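Local atomic coordinates of NAD(P)-dependent oxidoreductase (Pseudomonas putida, PDB entry 7A3W), a protein that is an NADPH-dependent imine reductase that probably catalyses conjugate reduction and reductive amination. Residues L28-G33 with L156-G161; A76-V81 with K94-M99; L120-G125 with D147-H152; E250-A255 with A264-Y269. One frame throughout, in Å; residues are numbered along the deposited sequence.

Contact 1. Residues L28-G33 with L156-G161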
# COMPACT_ATOMS: atom_id res chain seq x y z
N LEU B 28 13.79 -29.70 -4.58
CA LEU B 28 13.95 -30.92 -5.42
C LEU B 28 14.46 -30.49 -6.80
O LEU B 28 15.44 -31.10 -7.27
CB LEU B 28 12.62 -31.66 -5.55
CG LEU B 28 12.24 -32.56 -4.39
CD1 LEU B 28 10.81 -33.04 -4.59
CD2 LEU B 28 13.21 -33.75 -4.25
N GLN B 29 13.85 -29.46 -7.38
CA GLN B 29 14.13 -29.03 -8.78
C GLN B 29 15.54 -28.46 -8.87
O GLN B 29 16.13 -28.55 -9.96
CB GLN B 29 13.03 -28.08 -9.27
CG GLN B 29 11.70 -28.80 -9.43
CD GLN B 29 10.57 -27.91 -9.90
OE1 GLN B 29 10.69 -26.69 -9.93
NE2 GLN B 29 9.46 -28.52 -10.24
N ALA B 30 16.08 -27.93 -7.77
CA ALA B 30 17.46 -27.37 -7.71
C ALA B 30 18.48 -28.49 -7.43
O ALA B 30 19.69 -28.17 -7.35
CB ALA B 30 17.53 -26.28 -6.66
N GLY B 31 18.04 -29.74 -7.25
CA GLY B 31 18.93 -30.91 -7.16
C GLY B 31 19.25 -31.29 -5.73
O GLY B 31 20.20 -32.06 -5.53
N TYR B 32 18.49 -30.78 -4.76
CA TYR B 32 18.68 -31.12 -3.33
C TYR B 32 17.91 -32.41 -3.06
O TYR B 32 16.82 -32.59 -3.63
CB TYR B 32 18.23 -29.98 -2.41
CG TYR B 32 19.11 -28.76 -2.49
CD1 TYR B 32 19.01 -27.88 -3.55
CD2 TYR B 32 20.11 -28.54 -1.56
CE1 TYR B 32 19.86 -26.79 -3.66
CE2 TYR B 32 20.96 -27.45 -1.65
CZ TYR B 32 20.83 -26.57 -2.70
OH TYR B 32 21.68 -25.50 -2.81
N GLY B 33 18.47 -33.28 -2.23
CA GLY B 33 17.73 -34.40 -1.62
C GLY B 33 16.71 -33.79 -0.69
O GLY B 33 17.07 -32.83 0.03
N LEU B 156 19.24 -21.87 1.40
CA LEU B 156 17.97 -21.14 1.60
C LEU B 156 17.73 -20.15 0.45
O LEU B 156 16.57 -19.90 0.11
CB LEU B 156 18.02 -20.44 2.95
CG LEU B 156 18.02 -21.39 4.14
CD1 LEU B 156 18.53 -20.68 5.38
CD2 LEU B 156 16.59 -21.91 4.37
N LYS B 157 18.79 -19.70 -0.22
CA LYS B 157 18.69 -18.80 -1.40
C LYS B 157 17.97 -19.47 -2.58
O LYS B 157 17.45 -18.75 -3.40
CB LYS B 157 20.06 -18.27 -1.82
CG LYS B 157 20.40 -16.90 -1.23
CD LYS B 157 21.55 -16.18 -1.93
N VAL B 158 17.87 -20.79 -2.61
CA VAL B 158 17.13 -21.52 -3.67
C VAL B 158 15.64 -21.12 -3.55
O VAL B 158 14.91 -21.12 -4.56
CB VAL B 158 17.35 -23.03 -3.48
CG1 VAL B 158 16.35 -23.87 -4.25
CG2 VAL B 158 18.80 -23.42 -3.80
N LEU B 159 15.21 -20.78 -2.34
CA LEU B 159 13.81 -20.44 -2.06
C LEU B 159 13.55 -18.95 -2.30
O LEU B 159 12.43 -18.62 -2.66
CB LEU B 159 13.49 -20.80 -0.61
CG LEU B 159 13.63 -22.28 -0.26
CD1 LEU B 159 13.38 -22.48 1.22
CD2 LEU B 159 12.71 -23.14 -1.10
N ALA B 160 14.53 -18.09 -2.11
CA ALA B 160 14.37 -16.63 -2.18
C ALA B 160 15.73 -16.01 -2.47
O ALA B 160 16.61 -16.17 -1.61
CB ALA B 160 13.80 -16.15 -0.86
N GLY B 161 15.88 -15.34 -3.60
CA GLY B 161 17.16 -14.75 -4.05
C GLY B 161 17.50 -13.48 -3.30
O GLY B 161 18.65 -13.02 -3.43
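With chi1 at 164°, Val-158 spreads its two methyls toward different partners: CG1, opposite the backbone N, goes to Ala-30, while CG2, beside that N, goes to Tyr-32. The tyrosine meets it because its own chi1 of -69° sets the ring on the far side from the carbonyl carbon. The contact lies at the surface of the Rossmann-type NADPH-binding domain, where the Schellman motif closing helix 18-29 faces segment 156-161, which carries on from helix 146-157. Gly-31 leaves the helix with a phi of 96°, a value that glycine accepts easily, and its N donates to Leu-28 O over 2.9 Å. With the chain turning here, Ala-30 and Tyr-32 both reach Val-158 although one residue separates them.

Ala-30 suits a site where the chains come close, since its single methyl CB reaches Val-158 CG1 at 3.6 Å without filling more room. Tyr-32 slides past the valine in the opposite direction, and the methyl approaches its ring obliquely. At the edge of that ring, in its plane, lies the methyl of Ala-30, so the three side chains form one small apolar cluster. Val-158 also rests on Thr-26 and Leu-27 of helix 18-29, and Tyr-32 on Thr-155. The closest approach is Val-158 CG2 to Tyr-32 CE1, 3.5 Å, with Tyr-32 OH 3.7 Å from that same methyl.

Contact 2. Residues A76-V81 with K94-M99. With NDP (NADPH dihydro-nicotinamide-adenine-dinucleotide phosphate), chain F.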
# COMPACT_ATOMS: atom_id res chain seq x y z
N ALA B 76 2.78 -22.54 17.07
CA ALA B 76 2.16 -23.37 18.14
C ALA B 76 2.13 -24.85 17.74
O ALA B 76 2.52 -25.71 18.55
CB ALA B 76 0.77 -22.86 18.46
N VAL B 77 1.74 -25.19 16.51
CA VAL B 77 1.67 -26.64 16.14
C VAL B 77 3.08 -27.22 16.02
O VAL B 77 3.24 -28.42 16.26
CB VAL B 77 0.79 -26.92 14.91
CG1 VAL B 77 -0.61 -26.36 15.10
CG2 VAL B 77 1.41 -26.44 13.61
N PHE B 78 4.11 -26.43 15.74
CA PHE B 78 5.50 -26.95 15.76
C PHE B 78 5.93 -27.23 17.20
O PHE B 78 6.64 -28.20 17.46
CB PHE B 78 6.46 -26.01 15.06
CG PHE B 78 7.86 -26.56 15.02
CD1 PHE B 78 8.12 -27.82 14.48
CD2 PHE B 78 8.91 -25.85 15.57
CE1 PHE B 78 9.41 -28.32 14.45
CE2 PHE B 78 10.20 -26.37 15.55
CZ PHE B 78 10.44 -27.61 15.00
N GLN B 79 5.45 -26.43 18.16
CA GLN B 79 5.66 -26.72 19.60
C GLN B 79 5.08 -28.10 19.94
O GLN B 79 5.74 -28.87 20.66
CB GLN B 79 5.09 -25.58 20.44
CG GLN B 79 5.23 -25.82 21.94
CD GLN B 79 6.64 -25.63 22.45
OE1 GLN B 79 7.61 -25.60 21.69
NE2 GLN B 79 6.78 -25.49 23.77
N ASP B 80 3.90 -28.44 19.42
CA ASP B 80 3.26 -29.78 19.62
C ASP B 80 4.13 -30.87 18.98
O ASP B 80 4.31 -31.95 19.59
CB ASP B 80 1.85 -29.81 19.05
CG ASP B 80 0.91 -28.84 19.74
OD1 ASP B 80 1.19 -28.48 20.90
OD2 ASP B 80 -0.07 -28.44 19.11
N VAL B 81 4.66 -30.63 17.79
CA VAL B 81 5.60 -31.59 17.13
C VAL B 81 6.82 -31.81 18.04
O VAL B 81 7.18 -32.97 18.28
CB VAL B 81 6.00 -31.10 15.73
CG1 VAL B 81 7.18 -31.89 15.18
CG2 VAL B 81 4.79 -31.15 14.79
N LYS B 94 22.37 -29.65 13.53
CA LYS B 94 21.14 -29.45 12.72
C LYS B 94 20.62 -28.03 12.93
O LYS B 94 20.55 -27.56 14.10
CB LYS B 94 20.04 -30.44 13.08
CG LYS B 94 20.36 -31.91 12.90
CD LYS B 94 19.15 -32.79 13.22
CE LYS B 94 19.40 -34.27 13.15
NZ LYS B 94 19.90 -34.70 11.82
N THR B 95 20.19 -27.38 11.86
CA THR B 95 19.61 -26.03 11.87
C THR B 95 18.11 -26.16 11.61
O THR B 95 17.74 -26.68 10.55
CB THR B 95 20.28 -25.10 10.87
OG1 THR B 95 21.62 -24.98 11.32
CG2 THR B 95 19.63 -23.73 10.77
N ILE B 96 17.32 -25.75 12.57
CA ILE B 96 15.85 -25.61 12.41
C ILE B 96 15.56 -24.18 11.94
O ILE B 96 15.95 -23.25 12.62
CB ILE B 96 15.16 -25.92 13.74
CG1 ILE B 96 15.35 -27.38 14.13
CG2 ILE B 96 13.70 -25.53 13.68
CD1 ILE B 96 14.38 -28.30 13.47
N VAL B 97 14.86 -24.04 10.81
CA VAL B 97 14.40 -22.75 10.24
C VAL B 97 12.88 -22.77 10.26
O VAL B 97 12.29 -23.51 9.49
CB VAL B 97 14.93 -22.50 8.83
CG1 VAL B 97 14.51 -21.13 8.34
CG2 VAL B 97 16.44 -22.61 8.78
N ASN B 98 12.29 -21.97 11.13
CA ASN B 98 10.83 -21.95 11.34
C ASN B 98 10.22 -20.81 10.52
O ASN B 98 10.32 -19.64 10.94
CB ASN B 98 10.60 -21.80 12.83
CG ASN B 98 9.15 -21.86 13.21
OD1 ASN B 98 8.28 -21.97 12.34
ND2 ASN B 98 8.91 -21.71 14.51
N MET B 99 9.60 -21.14 9.37
CA MET B 99 8.94 -20.17 8.46
C MET B 99 7.43 -20.08 8.69
O MET B 99 6.72 -19.46 7.86
CB MET B 99 9.22 -20.58 7.01
CG MET B 99 10.68 -20.46 6.68
SD MET B 99 10.92 -20.89 4.97
CE MET B 99 12.71 -20.76 4.87
PA NDP F . -1.96 -24.37 4.62
O1A NDP F . -1.95 -24.66 3.15
O2A NDP F . -3.25 -24.26 5.41
O5B NDP F . -1.06 -25.50 5.31
C5B NDP F . -1.05 -25.65 6.74
C4B NDP F . -0.05 -26.73 7.06
O4B NDP F . 0.03 -26.91 8.50
C3B NDP F . -0.36 -28.11 6.47
O3B NDP F . 0.86 -28.77 6.24
C2B NDP F . -1.14 -28.73 7.62
O2B NDP F . -1.19 -30.17 7.68
C1B NDP F . -0.27 -28.26 8.77
N9A NDP F . -0.92 -28.37 10.06
C8A NDP F . -2.04 -27.73 10.52
N7A NDP F . -2.35 -28.08 11.75
C5A NDP F . -1.34 -28.95 12.13
C6A NDP F . -1.10 -29.66 13.31
N6A NDP F . -1.86 -29.58 14.41
N1A NDP F . -0.00 -30.45 13.34
C2A NDP F . 0.77 -30.54 12.25
N3A NDP F . 0.63 -29.94 11.08
C4A NDP F . -0.46 -29.15 11.09
O3 NDP F . -1.09 -23.10 5.00
PN NDP F . 0.07 -22.41 4.12
O1N NDP F . -0.63 -21.45 3.23
O2N NDP F . 0.93 -23.47 3.47
O5D NDP F . 0.83 -21.58 5.23
C5D NDP F . 1.82 -22.14 6.11
C4D NDP F . 2.47 -21.02 6.88
O4D NDP F . 3.19 -20.14 5.96
C3D NDP F . 1.52 -20.11 7.68
O3D NDP F . 2.06 -19.89 8.97
C2D NDP F . 1.42 -18.88 6.81
O2D NDP F . 1.06 -17.73 7.57
C1D NDP F . 2.80 -18.81 6.16
N1N NDP F . 2.81 -18.14 4.82
C2N NDP F . 2.04 -18.57 3.76
C3N NDP F . 1.94 -17.83 2.60
C7N NDP F . 1.10 -18.26 1.44
O7N NDP F . 0.99 -17.47 0.50
N7N NDP F . 0.55 -19.46 1.39
C4N NDP F . 2.75 -16.61 2.45
C5N NDP F . 3.55 -16.27 3.60
C6N NDP F . 3.65 -17.06 4.65
P2B NDP F . -2.36 -30.87 6.81
O1X NDP F . -3.64 -30.13 7.20
O2X NDP F . -1.98 -30.85 5.35
O3X NDP F . -2.29 -32.26 7.42
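Asn-98 is gripped at both ends of its carboxamide: ND2 is hydrogen-bonded to Tyr-121 OH on the neighbouring strand, and OD1 takes the backbone N-H of Ser-100 just beyond its own strand. An asparagine suits this buried place because it offers a donor and an acceptor at once, and the two bonds fix which way the amide is flipped. It stands in a beta-alpha-beta unit of the Rossmann-type domain, made of strand 67-70, helix 75-83 and strand 95-98; here the helix lies against the strand that follows it.

Phe-78 bridges helix and strand. Its side chain swings away from the backbone N (chi1 -177°), points its ring at the sheet and comes at Ile-96 from the opposite direction. Ring atoms CE2 and CZ of Phe-78 share the methyl CG2 of Ile-96, each at 4.1 Å. Nearer the start of the ring, Phe-78 CD2 passes Asn-98 ND2 at 4.3 Å, and both neighbours approach obliquely. Ile-70 and Met-72 add to the packing round the phenylalanine, and Ile-110 of helix 104-116 touches it too.

One residue earlier, the helix turns a different side chain to the cofactor. Val-77, short and branched, lies against the adenine of NADPH, with CB 3.7 Å from C6A and the methyl CG1 3.5 Å from the amino nitrogen N6A.

Contact 3. Residues L120-G125 with D147-H152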
# COMPACT_ATOMS: atom_id res chain seq x y z
N LEU B 120 20.34 -25.87 16.45
CA LEU B 120 20.57 -24.44 16.13
C LEU B 120 19.26 -23.92 15.55
O LEU B 120 18.64 -24.65 14.77
CB LEU B 120 21.66 -24.32 15.06
CG LEU B 120 23.13 -24.35 15.49
CD1 LEU B 120 23.35 -24.86 16.89
CD2 LEU B 120 23.93 -25.14 14.48
N TYR B 121 18.86 -22.70 15.90
CA TYR B 121 17.52 -22.16 15.58
C TYR B 121 17.62 -20.84 14.83
O TYR B 121 18.32 -19.88 15.27
CB TYR B 121 16.69 -21.97 16.84
CG TYR B 121 15.27 -21.57 16.55
CD1 TYR B 121 14.40 -22.43 15.90
CD2 TYR B 121 14.82 -20.29 16.82
CE1 TYR B 121 13.10 -22.05 15.60
CE2 TYR B 121 13.53 -19.89 16.51
CZ TYR B 121 12.66 -20.77 15.92
OH TYR B 121 11.38 -20.36 15.66
N VAL B 122 16.89 -20.77 13.72
CA VAL B 122 16.69 -19.55 12.91
C VAL B 122 15.19 -19.38 12.73
O VAL B 122 14.54 -20.32 12.28
CB VAL B 122 17.44 -19.65 11.57
CG1 VAL B 122 17.30 -18.38 10.76
CG2 VAL B 122 18.90 -19.97 11.81
N ASP B 123 14.67 -18.21 13.09
CA ASP B 123 13.25 -17.86 12.86
C ASP B 123 13.17 -17.12 11.52
O ASP B 123 14.15 -16.47 11.12
CB ASP B 123 12.69 -17.07 14.03
CG ASP B 123 11.18 -17.21 14.05
OD1 ASP B 123 10.74 -18.35 14.20
OD2 ASP B 123 10.48 -16.19 13.87
N ALA B 124 12.07 -17.28 10.78
CA ALA B 124 12.02 -16.78 9.39
C ALA B 124 10.59 -16.36 9.05
O ALA B 124 9.63 -16.67 9.80
CB ALA B 124 12.58 -17.79 8.43
N GLY B 125 10.47 -15.54 8.03
CA GLY B 125 9.17 -15.02 7.59
C GLY B 125 9.19 -14.88 6.09
O GLY B 125 10.11 -14.21 5.57
N ASP B 147 25.85 -18.10 12.66
CA ASP B 147 26.76 -19.13 12.09
C ASP B 147 25.91 -20.13 11.29
O ASP B 147 26.29 -20.48 10.15
CB ASP B 147 27.61 -19.80 13.19
CG ASP B 147 28.69 -18.88 13.78
OD1 ASP B 147 28.93 -17.79 13.22
OD2 ASP B 147 29.28 -19.26 14.81
N ALA B 148 24.79 -20.54 11.88
CA ALA B 148 23.85 -21.53 11.31
C ALA B 148 23.20 -20.97 10.04
O ALA B 148 23.24 -21.62 8.99
CB ALA B 148 22.81 -21.90 12.35
N TYR B 149 22.69 -19.74 10.10
CA TYR B 149 22.09 -19.10 8.91
C TYR B 149 23.13 -19.04 7.79
O TYR B 149 22.87 -19.49 6.66
CB TYR B 149 21.56 -17.70 9.21
CG TYR B 149 21.11 -17.03 7.94
CD1 TYR B 149 19.95 -17.45 7.30
CD2 TYR B 149 21.88 -16.05 7.33
CE1 TYR B 149 19.56 -16.92 6.08
CE2 TYR B 149 21.47 -15.47 6.13
CZ TYR B 149 20.33 -15.93 5.50
OH TYR B 149 19.93 -15.37 4.32
N HIS B 150 24.30 -18.48 8.08
CA HIS B 150 25.33 -18.29 7.03
C HIS B 150 25.76 -19.65 6.47
O HIS B 150 25.96 -19.74 5.24
CB HIS B 150 26.45 -17.37 7.52
CG HIS B 150 25.98 -15.96 7.68
ND1 HIS B 150 25.80 -15.11 6.61
CD2 HIS B 150 25.58 -15.27 8.77
CE1 HIS B 150 25.34 -13.95 7.05
NE2 HIS B 150 25.19 -14.02 8.37
N ALA B 151 25.88 -20.68 7.30
CA ALA B 151 26.21 -22.06 6.85
C ALA B 151 25.18 -22.53 5.80
O ALA B 151 25.56 -23.17 4.79
CB ALA B 151 26.31 -22.98 8.02
N HIS B 152 23.89 -22.20 5.98
CA HIS B 152 22.80 -22.68 5.09
C HIS B 152 22.32 -21.59 4.12
O HIS B 152 21.35 -21.84 3.41
CB HIS B 152 21.68 -23.26 5.96
CG HIS B 152 22.12 -24.46 6.70
ND1 HIS B 152 22.35 -25.66 6.06
CD2 HIS B 152 22.41 -24.66 8.01
CE1 HIS B 152 22.76 -26.54 6.96
NE2 HIS B 152 22.78 -25.96 8.15
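Leu-120 and Ala-148 make the close part of this contact. The methyl CB of Ala-148 is 3.8 Å from Leu-120 CB and 4.0 Å from both CG and CD2 of the same leucine, so the leucine lies along the methyl with three of its carbons. Alanine fits because a small residue lets the helix settle near the strand, and the axes of the two segments approach to 8.4 Å.

Further along the strand the packing is slacker. Val-122 points CG2 at the helix backbone, 4.2 Å from Tyr-149 N, and is 4.4 Å from Tyr-149 CB. CG1 comes obliquely to the ring of Tyr-149, which also meets the rings of Tyr-142 and Phe-165. Both residues are buried, whereas Leu-120 is partly exposed and Asp-147 and Ala-151 of the helix are exposed to solvent.

Tyr-121, between the two touching strand residues, points away from the helix and packs on helix 104-116 instead, as the alternation of a beta strand requires. Segment 147-152 runs at 76° to strand segment 120-125, unlike the nearly antiparallel helices of the classical beta-alpha-beta units. The helix covers part of one face of the sheet where an antiparallel strand, 140-144, extends the parallel core of the Rossmann-type dinucleotide-binding domain.

Contact 4. Residues E250-A255 with A264-Y269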
# COMPACT_ATOMS: atom_id res chain seq x y z
N GLU B 250 -12.82 13.17 3.68
CA GLU B 250 -14.26 13.17 4.02
C GLU B 250 -15.08 13.17 2.73
O GLU B 250 -16.19 12.63 2.72
CB GLU B 250 -14.60 14.37 4.90
CG GLU B 250 -14.14 14.22 6.33
CD GLU B 250 -14.30 15.49 7.16
OE1 GLU B 250 -14.42 16.58 6.56
OE2 GLU B 250 -14.28 15.40 8.40
N VAL B 251 -14.53 13.71 1.65
CA VAL B 251 -15.14 13.62 0.29
C VAL B 251 -15.03 12.18 -0.20
O VAL B 251 -16.00 11.65 -0.73
CB VAL B 251 -14.50 14.64 -0.66
CG1 VAL B 251 -15.02 14.54 -2.09
CG2 VAL B 251 -14.72 16.04 -0.10
N VAL B 252 -13.88 11.54 -0.03
CA VAL B 252 -13.71 10.10 -0.39
C VAL B 252 -14.77 9.28 0.38
O VAL B 252 -15.46 8.47 -0.23
CB VAL B 252 -12.28 9.62 -0.12
CG1 VAL B 252 -12.13 8.12 -0.33
CG2 VAL B 252 -11.27 10.36 -0.98
N LEU B 253 -14.93 9.53 1.67
CA LEU B 253 -15.91 8.76 2.48
C LEU B 253 -17.31 8.97 1.90
O LEU B 253 -18.07 8.00 1.81
CB LEU B 253 -15.85 9.25 3.92
CG LEU B 253 -16.87 8.65 4.87
CD1 LEU B 253 -16.77 7.13 4.85
CD2 LEU B 253 -16.64 9.20 6.27
N ASP B 254 -17.66 10.22 1.60
CA ASP B 254 -18.99 10.58 1.04
C ASP B 254 -19.24 9.76 -0.23
O ASP B 254 -20.34 9.19 -0.38
CB ASP B 254 -19.06 12.08 0.77
CG ASP B 254 -20.30 12.49 0.02
OD1 ASP B 254 -21.34 12.51 0.67
OD2 ASP B 254 -20.22 12.75 -1.20
N ALA B 255 -18.25 9.69 -1.12
CA ALA B 255 -18.33 8.91 -2.38
C ALA B 255 -18.56 7.43 -2.07
O ALA B 255 -19.41 6.81 -2.74
CB ALA B 255 -17.10 9.14 -3.21
N ALA B 264 -14.29 0.79 5.61
CA ALA B 264 -13.59 0.49 6.88
C ALA B 264 -12.13 0.97 6.84
O ALA B 264 -11.57 1.39 7.87
CB ALA B 264 -13.67 -0.99 7.15
N SER B 265 -11.48 0.83 5.70
CA SER B 265 -10.07 1.25 5.58
C SER B 265 -9.98 2.79 5.64
O SER B 265 -9.10 3.31 6.29
CB SER B 265 -9.46 0.71 4.32
OG SER B 265 -8.08 1.02 4.32
N THR B 266 -10.87 3.48 4.95
CA THR B 266 -10.97 4.96 4.98
C THR B 266 -11.32 5.41 6.41
O THR B 266 -10.72 6.38 6.90
CB THR B 266 -11.96 5.42 3.92
OG1 THR B 266 -11.43 5.02 2.65
CG2 THR B 266 -12.21 6.92 3.97
N ASP B 267 -12.22 4.70 7.08
CA ASP B 267 -12.58 5.03 8.48
C ASP B 267 -11.34 4.95 9.37
O ASP B 267 -11.15 5.84 10.25
CB ASP B 267 -13.66 4.11 9.03
CG ASP B 267 -15.02 4.31 8.40
OD1 ASP B 267 -15.25 5.35 7.78
OD2 ASP B 267 -15.84 3.41 8.56
N ALA B 268 -10.50 3.94 9.16
CA ALA B 268 -9.26 3.74 9.95
C ALA B 268 -8.32 4.92 9.74
O ALA B 268 -7.84 5.52 10.72
CB ALA B 268 -8.64 2.41 9.60
N TYR B 269 -8.03 5.28 8.50
CA TYR B 269 -7.13 6.42 8.20
C TYR B 269 -7.70 7.70 8.80
O TYR B 269 -6.95 8.47 9.42
CB TYR B 269 -6.94 6.54 6.69
CG TYR B 269 -6.36 7.86 6.25
CD1 TYR B 269 -5.02 8.16 6.41
CD2 TYR B 269 -7.18 8.80 5.66
CE1 TYR B 269 -4.51 9.37 5.97
CE2 TYR B 269 -6.69 10.01 5.22
CZ TYR B 269 -5.34 10.28 5.35
OH TYR B 269 -4.89 11.49 4.90
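Thr-266 and Leu-253 bury the most surface here, with Asp-267 third, and they meet between two helices of the all-helical C-terminal domain. Helices 242-258 and 264-278 form a nearly antiparallel hairpin, their local axes at 159° and 10.2 Å apart.

Thr-266 points its side chain at the partner helix and uses its two branches differently. The methyl CG2 packs on Leu-253 CB at 4.3 Å, while the hydroxyl OG1 is hydrogen-bonded to Glu-193, whose other carboxylate oxygen takes the backbone N-H of Ser-265. Threonine therefore suits a buried spot that is apolar on one side and polar on the other. Val-252 borders the same hydroxyl with CG1, at 4.4 Å.

Leu-253 starts off to the side, but its extended first torsion (chi1 175°) carries the branched end across to the second helix. There it crosses Asp-267 at about a right angle. Asp-267 is partly exposed, and its OD2 has a weak hydrogen bond to His-263. Further along the second helix, Phe-185 of the second subunit stacks on Tyr-269. The nearest atoms between the two segments are Leu-253 CD1 and Asp-267 OD1, 3.8 Å apart.

In the fold
From the N terminus, contact 1 opens at the end of helix 18-29 and closes at 156-161, so its long loop encloses contacts 2 and 3. These two follow in series: contact 2 closes a short loop from helix 75-83 to strand 95-98, and contact 3 a slightly longer one from strand 120-126 to helix 146-157. Strands 95-98 and 120-126 are neighbours in the sheet, joined by backbone bonds of Ile-96 to Leu-120 and Val-122. Met-99 of contact 2 packs on Leu-156 and Leu-159 of contact 1. Contact 4 comes later as a separate hairpin in the C-terminal domain, its nearest atoms about 24 Å from contact 3.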